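Local coordinates for USG-1 protein homolog (Pseudomonas aeruginosa, PDB 2HJS) that probably acts as an NAD(P)-dependent oxidoreductase on an aldehyde or oxo group, as in the aspartate-semialdehyde dehydrogenase family, and forms a dimer, at residues 25-30 with 50-55; 60-65 with 82-87; 106-111 with 116-121; 298-303 with 308-313. All coordinates share one frame; numbering follows the deposited sequence.

Interaction 1 (25-30 with 50-55); sequences LLDERD and GFAESS
D27 and L26, in the last turn of helix 17-28, meet F51 and A52 at the type I' turn that joins strands 48-51 and 54-60 into a hairpin, at one margin of the Rossmann-like nucleotide-binding sheet. D27 carries most of the contact. Its CB lies against the F51 ring, 3.6 Å from CE1, approaching obliquely. CG stands anti to the backbone N (chi1 -179°), which carries the carboxylate past the ring to the turn. There OD1 rests 3.6 Å from the methyl CB of A52, while OD2 accepts a hydrogen bond from A52 N at 2.9 Å. This bond is bent, 134° at the hydrogen, and the donor sits well above the carboxylate plane. L26 adds a purely apolar touch, its CB reaching the edge of the F51 ring; both L26 and F51 also pack on L36 of strand 36-40. The helix finishes in a Schellman motif with D30, at positive phi, as its C' residue, and R29 beyond the contact pairs with E331 of helix 317-336. The turn itself is closed at F51 O, which accepts from both S54 N and, at 2.9 Å, S54 OG.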
loop_
_atom_site.group_PDB
_atom_site.type_symbol
_atom_site.label_atom_id
_atom_site.label_comp_id
_atom_site.label_asym_id
_atom_site.label_seq_id
_atom_site.Cartn_x
_atom_site.Cartn_y
_atom_site.Cartn_z
ATOM N N LEU A 25 -12.220 -21.942 -16.290
ATOM C CA LEU A 25 -12.306 -22.789 -15.103
ATOM C C LEU A 25 -13.380 -23.876 -15.166
ATOM O O LEU A 25 -13.181 -24.959 -14.610
ATOM C CB LEU A 25 -12.537 -21.941 -13.856
ATOM C CG LEU A 25 -11.328 -21.122 -13.416
ATOM C CD1 LEU A 25 -11.772 -20.156 -12.332
ATOM C CD2 LEU A 25 -10.168 -22.014 -12.947
ATOM N N LEU A 26 -14.514 -23.580 -15.810
ATOM C CA LEU A 26 -15.527 -24.582 -16.043
ATOM C C LEU A 26 -14.942 -25.745 -16.832
ATOM O O LEU A 26 -15.278 -26.891 -16.577
ATOM C CB LEU A 26 -16.755 -24.009 -16.780
ATOM C CG LEU A 26 -17.536 -22.941 -16.009
ATOM C CD1 LEU A 26 -18.696 -22.436 -16.873
ATOM C CD2 LEU A 26 -18.000 -23.457 -14.637
ATOM N N ASP A 27 -14.060 -25.439 -17.778
ATOM C CA ASP A 27 -13.475 -26.457 -18.649
ATOM C C ASP A 27 -12.385 -27.216 -17.850
ATOM O O ASP A 27 -12.441 -28.448 -17.717
ATOM C CB ASP A 27 -12.917 -25.744 -19.872
ATOM C CG ASP A 27 -12.295 -26.676 -20.886
ATOM O OD1 ASP A 27 -12.472 -27.923 -20.816
ATOM O OD2 ASP A 27 -11.635 -26.137 -21.805
ATOM N N GLU A 28 -11.440 -26.462 -17.279
ATOM C CA GLU A 28 -10.350 -27.000 -16.453
ATOM C C GLU A 28 -10.789 -27.957 -15.345
ATOM O O GLU A 28 -10.117 -28.958 -15.079
ATOM C CB GLU A 28 -9.640 -25.849 -15.735
ATOM C CG GLU A 28 -8.243 -25.553 -16.154
ATOM C CD GLU A 28 -7.566 -24.559 -15.183
ATOM O OE1 GLU A 28 -7.381 -23.377 -15.592
ATOM O OE2 GLU A 28 -7.267 -24.966 -14.015
ATOM N N ARG A 29 -11.874 -27.589 -14.658
ATOM C CA ARG A 29 -12.340 -28.312 -13.489
ATOM C C ARG A 29 -13.390 -29.352 -13.849
ATOM O O ARG A 29 -13.982 -29.977 -12.950
ATOM C CB ARG A 29 -12.896 -27.336 -12.427
ATOM C CG ARG A 29 -11.876 -26.346 -11.893
ATOM C CD ARG A 29 -12.459 -25.434 -10.836
ATOM N NE ARG A 29 -12.886 -26.185 -9.665
ATOM C CZ ARG A 29 -12.083 -26.557 -8.665
ATOM N NH1 ARG A 29 -10.800 -26.211 -8.639
ATOM N NH2 ARG A 29 -12.581 -27.257 -7.664
ATOM N N ASP A 30 -13.614 -29.553 -15.156
ATOM C CA ASP A 30 -14.630 -30.469 -15.620
ATOM C C ASP A 30 -15.976 -30.295 -14.971
ATOM O O ASP A 30 -16.585 -31.275 -14.534
ATOM C CB ASP A 30 -14.196 -31.916 -15.427
ATOM C CG ASP A 30 -13.406 -32.406 -16.562
ATOM O OD1 ASP A 30 -14.031 -32.783 -17.573
ATOM O OD2 ASP A 30 -12.154 -32.388 -16.453
ATOM N N GLY A 50 -13.260 -19.855 -27.171
ATOM C CA GLY A 50 -12.873 -21.244 -27.000
ATOM C C GLY A 50 -13.435 -21.844 -25.727
ATOM O O GLY A 50 -13.470 -21.190 -24.685
ATOM N N PHE A 51 -13.898 -23.086 -25.829
ATOM C CA PHE A 51 -14.308 -23.880 -24.674
ATOM C C PHE A 51 -14.149 -25.361 -24.984
ATOM O O PHE A 51 -14.735 -25.881 -25.970
ATOM C CB PHE A 51 -15.750 -23.587 -24.252
ATOM C CG PHE A 51 -16.225 -24.449 -23.108
ATOM C CD1 PHE A 51 -15.885 -24.127 -21.783
ATOM C CD2 PHE A 51 -16.978 -25.604 -23.350
ATOM C CE1 PHE A 51 -16.311 -24.927 -20.711
ATOM C CE2 PHE A 51 -17.402 -26.412 -22.297
ATOM C CZ PHE A 51 -17.068 -26.066 -20.960
ATOM N N ALA A 52 -13.363 -26.043 -24.150
ATOM C CA ALA A 52 -13.109 -27.485 -24.325
ATOM C C ALA A 52 -12.712 -27.842 -25.761
ATOM O O ALA A 52 -13.255 -28.794 -26.339
ATOM C CB ALA A 52 -14.326 -28.308 -23.872
ATOM N N GLU A 53 -11.787 -27.052 -26.327
ATOM C CA GLU A 53 -11.241 -27.216 -27.711
ATOM C C GLU A 53 -12.206 -26.852 -28.852
ATOM O O GLU A 53 -11.813 -26.792 -30.036
ATOM C CB GLU A 53 -10.619 -28.615 -27.931
ATOM C CG GLU A 53 -9.444 -28.900 -26.984
ATOM C CD GLU A 53 -8.884 -30.328 -27.067
ATOM O OE1 GLU A 53 -9.390 -31.165 -27.866
ATOM O OE2 GLU A 53 -7.909 -30.604 -26.317
ATOM N N SER A 54 -13.464 -26.617 -28.494
ATOM C CA SER A 54 -14.471 -26.197 -29.450
ATOM C C SER A 54 -14.675 -24.667 -29.388
ATOM O O SER A 54 -14.126 -23.990 -28.514
ATOM C CB SER A 54 -15.764 -26.988 -29.234
ATOM O OG SER A 54 -16.556 -26.447 -28.207
ATOM N N SER A 55 -15.456 -24.138 -30.322
ATOM C CA SER A 55 -15.630 -22.703 -30.496
ATOM C C SER A 55 -17.108 -22.307 -30.360
ATOM O O SER A 55 -17.958 -22.787 -31.115
ATOM C CB SER A 55 -15.055 -22.302 -31.861
ATOM O OG SER A 55 -15.408 -20.982 -32.217
#

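Interaction 2 (60-65 with 82-87); sequences DVDSFD and RAHAER
H84, on helix 78-90, points its imidazole at the short 3-10 turn 61-63 and is met there by D62 at its edge and V61 over one face. NE2 donates to D62 OD1 at 3.1 Å, with 144° at the hydrogen. The oxygen lies close to the imidazole plane, and the donor arrives nearly along the C-O axis of the carboxylate, whose plane is turned 36° from that of the ring. Over the face, V61 CG2 makes a CH-pi contact, 4.2 Å from the ring centroid and displaced toward the rim, its nearest ring atom being CD2 at 4.0 Å. The valine and histidine side chains approach from opposite directions, whereas D62 crosses H84 at about a right angle.

What sets these groups in place is the turn. D60 OD1 accepts from D62 N at 2.9 Å, forming an Asx turn, and the backbone bonds S63 N to D60 O and F64 N to V61 O close the 3-10 segment. With CG anti to its carbonyl carbon (chi1 -72°), D62 swings its carboxylate across to the histidine. Further out, V61 is held at the sheet, its backbone bonded to A40 and its side chain packed on L39 and V12. The contact thus ties the loop after strand 54-60 to a helix of the Rossmann-like domain.

D62 is exposed while H84 is buried. With V61 over the ring face, the bond helps to fix the imidazole's rotation with NE2 as donor, and the nearby negative charge would probably stabilise a protonated ring, although the structure cannot tell its protonation state.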
loop_
_atom_site.group_PDB
_atom_site.type_symbol
_atom_site.label_atom_id
_atom_site.label_comp_id
_atom_site.label_asym_id
_atom_site.label_seq_id
_atom_site.Cartn_x
_atom_site.Cartn_y
_atom_site.Cartn_z
ATOM N N ASP A 60 -26.540 -12.490 -27.183
ATOM C CA ASP A 60 -26.965 -11.255 -26.526
ATOM C C ASP A 60 -27.783 -11.633 -25.300
ATOM O O ASP A 60 -28.797 -12.304 -25.428
ATOM C CB ASP A 60 -27.799 -10.406 -27.501
ATOM C CG ASP A 60 -28.202 -9.031 -26.934
ATOM O OD1 ASP A 60 -28.040 -8.737 -25.718
ATOM O OD2 ASP A 60 -28.709 -8.217 -27.739
ATOM N N VAL A 61 -27.335 -11.209 -24.117
ATOM C CA VAL A 61 -28.093 -11.445 -22.884
ATOM C C VAL A 61 -29.558 -10.960 -22.974
ATOM O O VAL A 61 -30.447 -11.593 -22.413
ATOM C CB VAL A 61 -27.373 -10.895 -21.619
ATOM C CG1 VAL A 61 -27.265 -9.365 -21.644
ATOM C CG2 VAL A 61 -28.063 -11.382 -20.348
ATOM N N ASP A 62 -29.808 -9.866 -23.699
ATOM C CA ASP A 62 -31.165 -9.315 -23.816
ATOM C C ASP A 62 -32.149 -10.271 -24.505
ATOM O O ASP A 62 -33.333 -10.267 -24.187
ATOM C CB ASP A 62 -31.166 -7.953 -24.519
ATOM C CG ASP A 62 -30.587 -6.838 -23.652
ATOM O OD1 ASP A 62 -30.337 -7.055 -22.447
ATOM O OD2 ASP A 62 -30.387 -5.722 -24.183
ATOM N N SER A 63 -31.639 -11.094 -25.422
ATOM C CA SER A 63 -32.443 -12.059 -26.184
ATOM C C SER A 63 -32.623 -13.422 -25.515
ATOM O O SER A 63 -33.394 -14.230 -26.003
ATOM C CB SER A 63 -31.796 -12.304 -27.550
ATOM O OG SER A 63 -31.803 -11.132 -28.348
ATOM N N PHE A 64 -31.912 -13.681 -24.415
ATOM C CA PHE A 64 -31.754 -15.055 -23.904
ATOM C C PHE A 64 -32.913 -15.568 -23.060
ATOM O O PHE A 64 -33.428 -14.835 -22.208
ATOM C CB PHE A 64 -30.439 -15.186 -23.112
ATOM C CG PHE A 64 -30.087 -16.611 -22.735
ATOM C CD1 PHE A 64 -29.631 -17.514 -23.703
ATOM C CD2 PHE A 64 -30.195 -17.048 -21.408
ATOM C CE1 PHE A 64 -29.287 -18.825 -23.359
ATOM C CE2 PHE A 64 -29.851 -18.359 -21.057
ATOM C CZ PHE A 64 -29.407 -19.250 -22.044
ATOM N N ASP A 65 -33.283 -16.837 -23.288
ATOM C CA ASP A 65 -34.309 -17.543 -22.506
ATOM C C ASP A 65 -33.685 -18.304 -21.346
ATOM O O ASP A 65 -33.155 -19.414 -21.540
ATOM C CB ASP A 65 -35.100 -18.521 -23.412
ATOM C CG ASP A 65 -36.268 -19.224 -22.681
ATOM O OD1 ASP A 65 -36.638 -18.855 -21.543
ATOM O OD2 ASP A 65 -36.828 -20.181 -23.266
ATOM N N ARG A 82 -28.773 -6.200 -12.389
ATOM C CA ARG A 82 -30.022 -5.524 -11.993
ATOM C C ARG A 82 -31.133 -5.780 -13.000
ATOM O O ARG A 82 -32.289 -5.994 -12.627
ATOM C CB ARG A 82 -29.821 -4.015 -11.882
ATOM C CG ARG A 82 -29.100 -3.551 -10.636
ATOM C CD ARG A 82 -29.066 -2.025 -10.583
ATOM N NE ARG A 82 -27.699 -1.589 -10.386
ATOM C CZ ARG A 82 -27.004 -0.843 -11.239
ATOM N NH1 ARG A 82 -27.554 -0.392 -12.357
ATOM N NH2 ARG A 82 -25.750 -0.534 -10.941
ATOM N N ALA A 83 -30.764 -5.765 -14.278
ATOM C CA ALA A 83 -31.719 -5.942 -15.356
ATOM C C ALA A 83 -32.173 -7.391 -15.515
ATOM O O ALA A 83 -33.292 -7.635 -15.983
ATOM C CB ALA A 83 -31.155 -5.398 -16.662
ATOM N N HIS A 84 -31.337 -8.355 -15.122
ATOM C CA HIS A 84 -31.631 -9.760 -15.449
ATOM C C HIS A 84 -31.590 -10.806 -14.328
ATOM O O HIS A 84 -32.195 -11.850 -14.488
ATOM C CB HIS A 84 -30.735 -10.259 -16.596
ATOM C CG HIS A 84 -30.927 -9.523 -17.884
ATOM N ND1 HIS A 84 -31.988 -9.765 -18.731
ATOM C CD2 HIS A 84 -30.182 -8.561 -18.476
ATOM C CE1 HIS A 84 -31.895 -8.972 -19.783
ATOM N NE2 HIS A 84 -30.807 -8.235 -19.654
ATOM N N ALA A 85 -30.868 -10.581 -13.229
ATOM C CA ALA A 85 -30.633 -11.693 -12.285
ATOM C C ALA A 85 -31.916 -12.226 -11.624
ATOM O O ALA A 85 -32.130 -13.442 -11.549
ATOM C CB ALA A 85 -29.574 -11.344 -11.235
ATOM N N GLU A 86 -32.767 -11.322 -11.167
ATOM C CA GLU A 86 -34.033 -11.718 -10.547
ATOM C C GLU A 86 -34.946 -12.379 -11.551
ATOM O O GLU A 86 -35.457 -13.463 -11.276
ATOM C CB GLU A 86 -34.714 -10.543 -9.833
ATOM C CG GLU A 86 -33.987 -10.164 -8.525
ATOM C CD GLU A 86 -34.529 -8.890 -7.892
ATOM O OE1 GLU A 86 -35.374 -8.981 -6.963
ATOM O OE2 GLU A 86 -34.119 -7.797 -8.341
ATOM N N ARG A 87 -35.132 -11.746 -12.715
ATOM C CA ARG A 87 -35.896 -12.342 -13.832
ATOM C C ARG A 87 -35.401 -13.751 -14.168
ATOM O O ARG A 87 -36.201 -14.663 -14.332
ATOM C CB ARG A 87 -35.871 -11.443 -15.072
ATOM C CG ARG A 87 -36.863 -10.271 -14.996
ATOM C CD ARG A 87 -36.617 -9.153 -16.034
ATOM N NE ARG A 87 -36.118 -9.667 -17.312
ATOM C CZ ARG A 87 -36.876 -10.135 -18.313
ATOM N NH1 ARG A 87 -36.270 -10.570 -19.420
ATOM N NH2 ARG A 87 -38.220 -10.176 -18.232
#

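Interaction 3 (106-111 with 116-121); sequences VAPPVM and AERLAS
The guanidinium of R118 has P108 over one face: CB of the proline lies 3.7 Å above the plane, offset toward the rim, and CG comes 3.8 Å from NH1. The two side chains cross at about a right angle. The proline ring meets the flat group through CB and CG. This is a loop-to-loop contact in the Rossmann-like domain, where the chain entering the short helix 112-115 packs against the 3-10 turn that leaves it. R118 reaches the proline because its CG is anti to the backbone N (chi1 168°) and the chain then bends at chi3.

V110 fills the angle between the arginine stem and L119. Its CG2 touches R118 CD at 4.1 Å and L119 CD2, and CG1 meets L119 CG at 4.0 Å. V110 and L119 both pack on L128 of strand 127-129, and L119 also reaches L332 and L333 of helix 317-336. Backbone bonds from P108 and V110 to S129 tie the first segment to that same strand, while the N115 side chain, at the end of helix 112-115, hydrogen-bonds back to P109 O through ND2 and to M111 N through OD1.

No hydrogen bond joins the two segments. M111 O and A116 N come within 3.3 Å, but the angle is poor. The turn 116-118 is closed instead within its own segment, by L119 N donating to A116 O at 2.8 Å.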
loop_
_atom_site.group_PDB
_atom_site.type_symbol
_atom_site.label_atom_id
_atom_site.label_comp_id
_atom_site.label_asym_id
_atom_site.label_seq_id
_atom_site.Cartn_x
_atom_site.Cartn_y
_atom_site.Cartn_z
ATOM N N VAL A 106 -31.258 -9.448 -1.018
ATOM C CA VAL A 106 -31.858 -10.158 -2.145
ATOM C C VAL A 106 -30.930 -11.279 -2.606
ATOM O O VAL A 106 -31.389 -12.411 -2.804
ATOM C CB VAL A 106 -32.278 -9.219 -3.312
ATOM C CG1 VAL A 106 -32.762 -10.040 -4.510
ATOM C CG2 VAL A 106 -33.406 -8.280 -2.863
ATOM N N ALA A 107 -29.637 -10.960 -2.753
ATOM C CA ALA A 107 -28.623 -11.960 -3.078
ATOM C C ALA A 107 -27.472 -11.866 -2.073
ATOM O O ALA A 107 -26.513 -11.128 -2.273
ATOM C CB ALA A 107 -28.123 -11.810 -4.521
ATOM N N PRO A 108 -27.585 -12.616 -0.967
ATOM C CA PRO A 108 -26.571 -12.608 0.084
ATOM C C PRO A 108 -25.229 -13.164 -0.418
ATOM O O PRO A 108 -25.210 -14.087 -1.254
ATOM C CB PRO A 108 -27.178 -13.509 1.176
ATOM C CG PRO A 108 -28.256 -14.294 0.502
ATOM C CD PRO A 108 -28.725 -13.519 -0.670
ATOM N N PRO A 109 -24.112 -12.560 0.033
ATOM C CA PRO A 109 -22.804 -13.121 -0.299
ATOM C C PRO A 109 -22.539 -14.466 0.387
ATOM O O PRO A 109 -22.752 -14.591 1.598
ATOM C CB PRO A 109 -21.820 -12.052 0.172
ATOM C CG PRO A 109 -22.573 -11.234 1.202
ATOM C CD PRO A 109 -24.018 -11.315 0.835
ATOM N N VAL A 110 -22.114 -15.464 -0.396
ATOM C CA VAL A 110 -21.771 -16.791 0.124
ATOM C C VAL A 110 -20.424 -17.241 -0.434
ATOM O O VAL A 110 -20.135 -17.098 -1.651
ATOM C CB VAL A 110 -22.832 -17.897 -0.206
ATOM C CG1 VAL A 110 -22.476 -19.223 0.486
ATOM C CG2 VAL A 110 -24.254 -17.479 0.156
HETATM N N MSE A 111 -19.609 -17.787 0.464
HETATM C CA MSE A 111 -18.368 -18.468 0.111
HETATM C C MSE A 111 -18.289 -19.844 0.739
HETATM O O MSE A 111 -18.492 -20.001 1.936
HETATM C CB MSE A 111 -17.171 -17.679 0.596
HETATM C CG MSE A 111 -16.916 -16.458 -0.201
HETATM SE SE MSE A 111 -15.420 -15.494 0.598
HETATM C CE MSE A 111 -13.968 -16.708 0.037
ATOM N N ALA A 116 -20.598 -21.342 4.107
ATOM C CA ALA A 116 -21.322 -22.250 3.226
ATOM C C ALA A 116 -22.658 -22.644 3.830
ATOM O O ALA A 116 -23.650 -22.781 3.120
ATOM C CB ALA A 116 -20.472 -23.494 2.925
ATOM N N GLU A 117 -22.665 -22.803 5.151
ATOM C CA GLU A 117 -23.852 -23.173 5.919
ATOM C C GLU A 117 -24.996 -22.162 5.772
ATOM O O GLU A 117 -26.121 -22.436 6.176
ATOM C CB GLU A 117 -23.487 -23.415 7.398
ATOM C CG GLU A 117 -22.792 -22.256 8.107
ATOM C CD GLU A 117 -21.308 -22.081 7.774
ATOM O OE1 GLU A 117 -20.748 -22.817 6.943
ATOM O OE2 GLU A 117 -20.685 -21.187 8.366
ATOM N N ARG A 118 -24.702 -21.007 5.179
ATOM C CA ARG A 118 -25.725 -20.026 4.855
ATOM C C ARG A 118 -26.569 -20.413 3.659
ATOM O O ARG A 118 -27.623 -19.800 3.446
ATOM C CB ARG A 118 -25.164 -18.640 4.586
ATOM C CG ARG A 118 -26.260 -17.808 3.995
ATOM C CD ARG A 118 -25.882 -16.431 3.743
ATOM N NE ARG A 118 -26.438 -15.511 4.742
ATOM C CZ ARG A 118 -27.715 -15.166 4.836
ATOM N NH1 ARG A 118 -28.633 -15.698 4.026
ATOM N NH2 ARG A 118 -28.069 -14.293 5.771
ATOM N N LEU A 119 -26.089 -21.382 2.861
ATOM C CA LEU A 119 -26.876 -21.939 1.767
ATOM C C LEU A 119 -28.051 -22.726 2.283
ATOM O O LEU A 119 -29.151 -22.649 1.715
ATOM C CB LEU A 119 -26.050 -22.877 0.893
ATOM C CG LEU A 119 -25.181 -22.145 -0.101
ATOM C CD1 LEU A 119 -24.654 -23.187 -1.050
ATOM C CD2 LEU A 119 -26.016 -21.086 -0.823
ATOM N N ALA A 120 -27.786 -23.492 3.347
ATOM C CA ALA A 120 -28.738 -24.422 3.953
ATOM C C ALA A 120 -30.122 -23.819 4.275
ATOM O O ALA A 120 -31.074 -24.562 4.501
ATOM C CB ALA A 120 -28.116 -25.075 5.199
ATOM N N SER A 121 -30.221 -22.489 4.247
ATOM C CA SER A 121 -31.439 -21.776 4.592
ATOM C C SER A 121 -32.225 -21.162 3.436
ATOM O O SER A 121 -33.341 -20.727 3.664
ATOM C CB SER A 121 -31.135 -20.682 5.617
ATOM O OG SER A 121 -30.529 -19.543 5.022
#

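Interaction 4 (298-303 with 308-313); sequences RVRAGQ and QVNLWI
R300 and N310 form a hydrogen-bonded antiparallel pair between strand segments 298-301 and 308-313, whose N-to-C directions are 169° apart. N310 N donates to R300 O at 2.9 Å, nearly straight, whereas the return bond, R300 N to N310 O, is weak at 3.5 Å. A weak bond also runs from G302 N to Q308 O, CA-H...O contacts such as V299 CA to N310 O supplement the pairing, and W312 with G297 continues it.

Stacking gathers on the face that carries R300 and N310. R300 CG sits between the backbone N and the carbonyl carbon (chi1 61°), and the chain extends from there to NE, bringing the guanidinium over N310, 18° from the amide plane. N310 CB lies 3.3 Å from the guanidinium plane and R298 NH2 over the opposite face, both offset toward the rim. At the edge of the R300 group, R300 NH1 donates to R298 O at 3.0 Å, on a carbonyl lone pair, which helps to fix its rotation. A water donates to both A301 O and N310 OD1.

The apolar contacts involve V299, V309 and L311: V299 CG1 is 4.1 Å from V309 CG2, and V299 CG2 3.9 Å from L311 CD2. V299 and V309 pack on helix 260-269, L311 on helix 133-145.

Across the dimer, R298 salt-bridges E215 of the second subunit, and N310 OD1 and Q308 OE1 bond to its N234. The arrangement is a beta hairpin in the mixed sheet of the dimerisation domain.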
loop_
_atom_site.group_PDB
_atom_site.type_symbol
_atom_site.label_atom_id
_atom_site.label_comp_id
_atom_site.label_asym_id
_atom_site.label_seq_id
_atom_site.Cartn_x
_atom_site.Cartn_y
_atom_site.Cartn_z
ATOM N N ARG A 298 4.590 -12.953 5.869
ATOM C CA ARG A 298 4.975 -11.913 6.819
ATOM C C ARG A 298 4.173 -12.001 8.105
ATOM O O ARG A 298 3.845 -10.980 8.702
ATOM C CB ARG A 298 4.901 -10.493 6.203
ATOM C CG ARG A 298 5.819 -10.246 5.007
ATOM C CD ARG A 298 6.285 -8.805 4.977
ATOM N NE ARG A 298 7.010 -8.461 6.202
ATOM C CZ ARG A 298 7.202 -7.240 6.676
ATOM N NH1 ARG A 298 6.756 -6.182 6.005
ATOM N NH2 ARG A 298 7.879 -7.078 7.824
ATOM N N VAL A 299 3.837 -13.225 8.511
ATOM C CA VAL A 299 3.103 -13.440 9.757
ATOM C C VAL A 299 4.030 -13.074 10.899
ATOM O O VAL A 299 5.075 -13.678 11.055
ATOM C CB VAL A 299 2.610 -14.903 9.901
ATOM C CG1 VAL A 299 2.002 -15.148 11.324
ATOM C CG2 VAL A 299 1.606 -15.240 8.811
ATOM N N ARG A 300 3.657 -12.069 11.676
ATOM C CA ARG A 300 4.500 -11.582 12.776
ATOM C C ARG A 300 3.636 -10.841 13.797
ATOM O O ARG A 300 2.511 -10.443 13.481
ATOM C CB ARG A 300 5.580 -10.627 12.234
ATOM C CG ARG A 300 4.981 -9.382 11.563
ATOM C CD ARG A 300 5.995 -8.664 10.695
ATOM N NE ARG A 300 5.565 -7.313 10.305
ATOM C CZ ARG A 300 4.712 -7.042 9.306
ATOM N NH1 ARG A 300 4.149 -8.015 8.590
ATOM N NH2 ARG A 300 4.405 -5.785 9.024
ATOM N N ALA A 301 4.168 -10.651 14.999
ATOM C CA ALA A 301 3.506 -9.834 15.988
ATOM C C ALA A 301 3.921 -8.363 15.840
ATOM O O ALA A 301 4.861 -8.044 15.095
ATOM C CB ALA A 301 3.835 -10.326 17.383
ATOM N N GLY A 302 3.210 -7.480 16.547
ATOM C CA GLY A 302 3.595 -6.078 16.665
ATOM C C GLY A 302 4.955 -6.008 17.330
ATOM O O GLY A 302 5.341 -6.920 18.088
ATOM N N GLN A 303 5.686 -4.932 17.056
ATOM C CA GLN A 303 6.991 -4.724 17.665
ATOM C C GLN A 303 6.778 -4.428 19.141
ATOM O O GLN A 303 7.575 -4.831 19.976
ATOM C CB GLN A 303 7.752 -3.589 16.958
ATOM C CG GLN A 303 8.093 -3.915 15.499
ATOM C CD GLN A 303 8.850 -2.795 14.779
ATOM O OE1 GLN A 303 9.924 -2.401 15.205
ATOM N NE2 GLN A 303 8.293 -2.298 13.685
ATOM N N GLN A 308 -1.105 -8.217 18.666
ATOM C CA GLN A 308 -1.230 -7.858 17.250
ATOM C C GLN A 308 -0.589 -8.886 16.335
ATOM O O GLN A 308 0.490 -9.386 16.631
ATOM C CB GLN A 308 -0.515 -6.540 16.979
ATOM C CG GLN A 308 -1.314 -5.315 17.300
ATOM C CD GLN A 308 -0.490 -4.060 17.216
ATOM O OE1 GLN A 308 0.603 -4.036 16.630
ATOM N NE2 GLN A 308 -0.986 -3.002 17.842
ATOM N N VAL A 309 -1.236 -9.188 15.215
ATOM C CA VAL A 309 -0.611 -10.048 14.216
ATOM C C VAL A 309 -0.842 -9.400 12.870
ATOM O O VAL A 309 -1.945 -8.928 12.592
ATOM C CB VAL A 309 -1.108 -11.554 14.269
ATOM C CG1 VAL A 309 -2.633 -11.671 14.107
ATOM C CG2 VAL A 309 -0.402 -12.435 13.200
ATOM N N ASN A 310 0.211 -9.356 12.063
ATOM C CA ASN A 310 0.144 -8.864 10.692
ATOM C C ASN A 310 0.151 -10.015 9.730
ATOM O O ASN A 310 0.759 -11.030 10.022
ATOM C CB ASN A 310 1.367 -8.022 10.379
ATOM C CG ASN A 310 1.364 -6.719 11.116
ATOM O OD1 ASN A 310 1.894 -6.619 12.226
ATOM N ND2 ASN A 310 0.709 -5.718 10.537
ATOM N N LEU A 311 -0.530 -9.842 8.593
ATOM C CA LEU A 311 -0.501 -10.806 7.504
ATOM C C LEU A 311 -0.318 -10.009 6.217
ATOM O O LEU A 311 -0.810 -8.901 6.116
ATOM C CB LEU A 311 -1.852 -11.547 7.370
ATOM C CG LEU A 311 -2.544 -12.173 8.579
ATOM C CD1 LEU A 311 -3.943 -12.527 8.142
ATOM C CD2 LEU A 311 -1.818 -13.439 8.977
ATOM N N TRP A 312 0.326 -10.620 5.224
ATOM C CA TRP A 312 0.399 -10.070 3.875
ATOM C C TRP A 312 -0.196 -11.117 2.956
ATOM O O TRP A 312 0.160 -12.276 3.033
ATOM C CB TRP A 312 1.850 -9.766 3.522
ATOM C CG TRP A 312 2.179 -9.567 2.045
ATOM C CD1 TRP A 312 2.677 -10.522 1.172
ATOM C CD2 TRP A 312 2.093 -8.342 1.288
ATOM N NE1 TRP A 312 2.891 -9.950 -0.065
ATOM C CE2 TRP A 312 2.539 -8.626 -0.023
ATOM C CE3 TRP A 312 1.669 -7.038 1.590
ATOM C CZ2 TRP A 312 2.614 -7.643 -1.023
ATOM C CZ3 TRP A 312 1.727 -6.063 0.587
ATOM C CH2 TRP A 312 2.210 -6.379 -0.703
ATOM N N ILE A 313 -1.154 -10.713 2.129
ATOM C CA ILE A 313 -1.922 -11.651 1.318
ATOM C C ILE A 313 -1.801 -11.244 -0.150
ATOM O O ILE A 313 -1.952 -10.070 -0.484
ATOM C CB ILE A 313 -3.422 -11.636 1.727
ATOM C CG1 ILE A 313 -3.585 -11.908 3.232
ATOM C CG2 ILE A 313 -4.225 -12.633 0.852
ATOM C CD1 ILE A 313 -5.013 -11.667 3.751
HETATM O O HOH W 1 4.301 -5.919 13.013
#

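Overall arrangement
Interactions 1, 2 and 3 belong to the nucleotide-binding domain and interaction 4 to the dimerisation domain, its centre about 40 Å from that of interaction 1. Interaction 1 lies partly buried at the margin, joining a helix end to a hairpin turn; interactions 2 and 3 are more buried and touch through E86 and V106. Interactions 1 and 3 both border helix 317-336, interaction 1 through the end of helix 17-28 and interaction 3 through the loops around helix 112-115. Polar chemistry differs with place: single carboxylate bonds serve interactions 1 and 2, interaction 3 relies on apolar and guanidinium-face contacts, and interaction 4 pairs main chains, with buried polar groups extending to the second subunit.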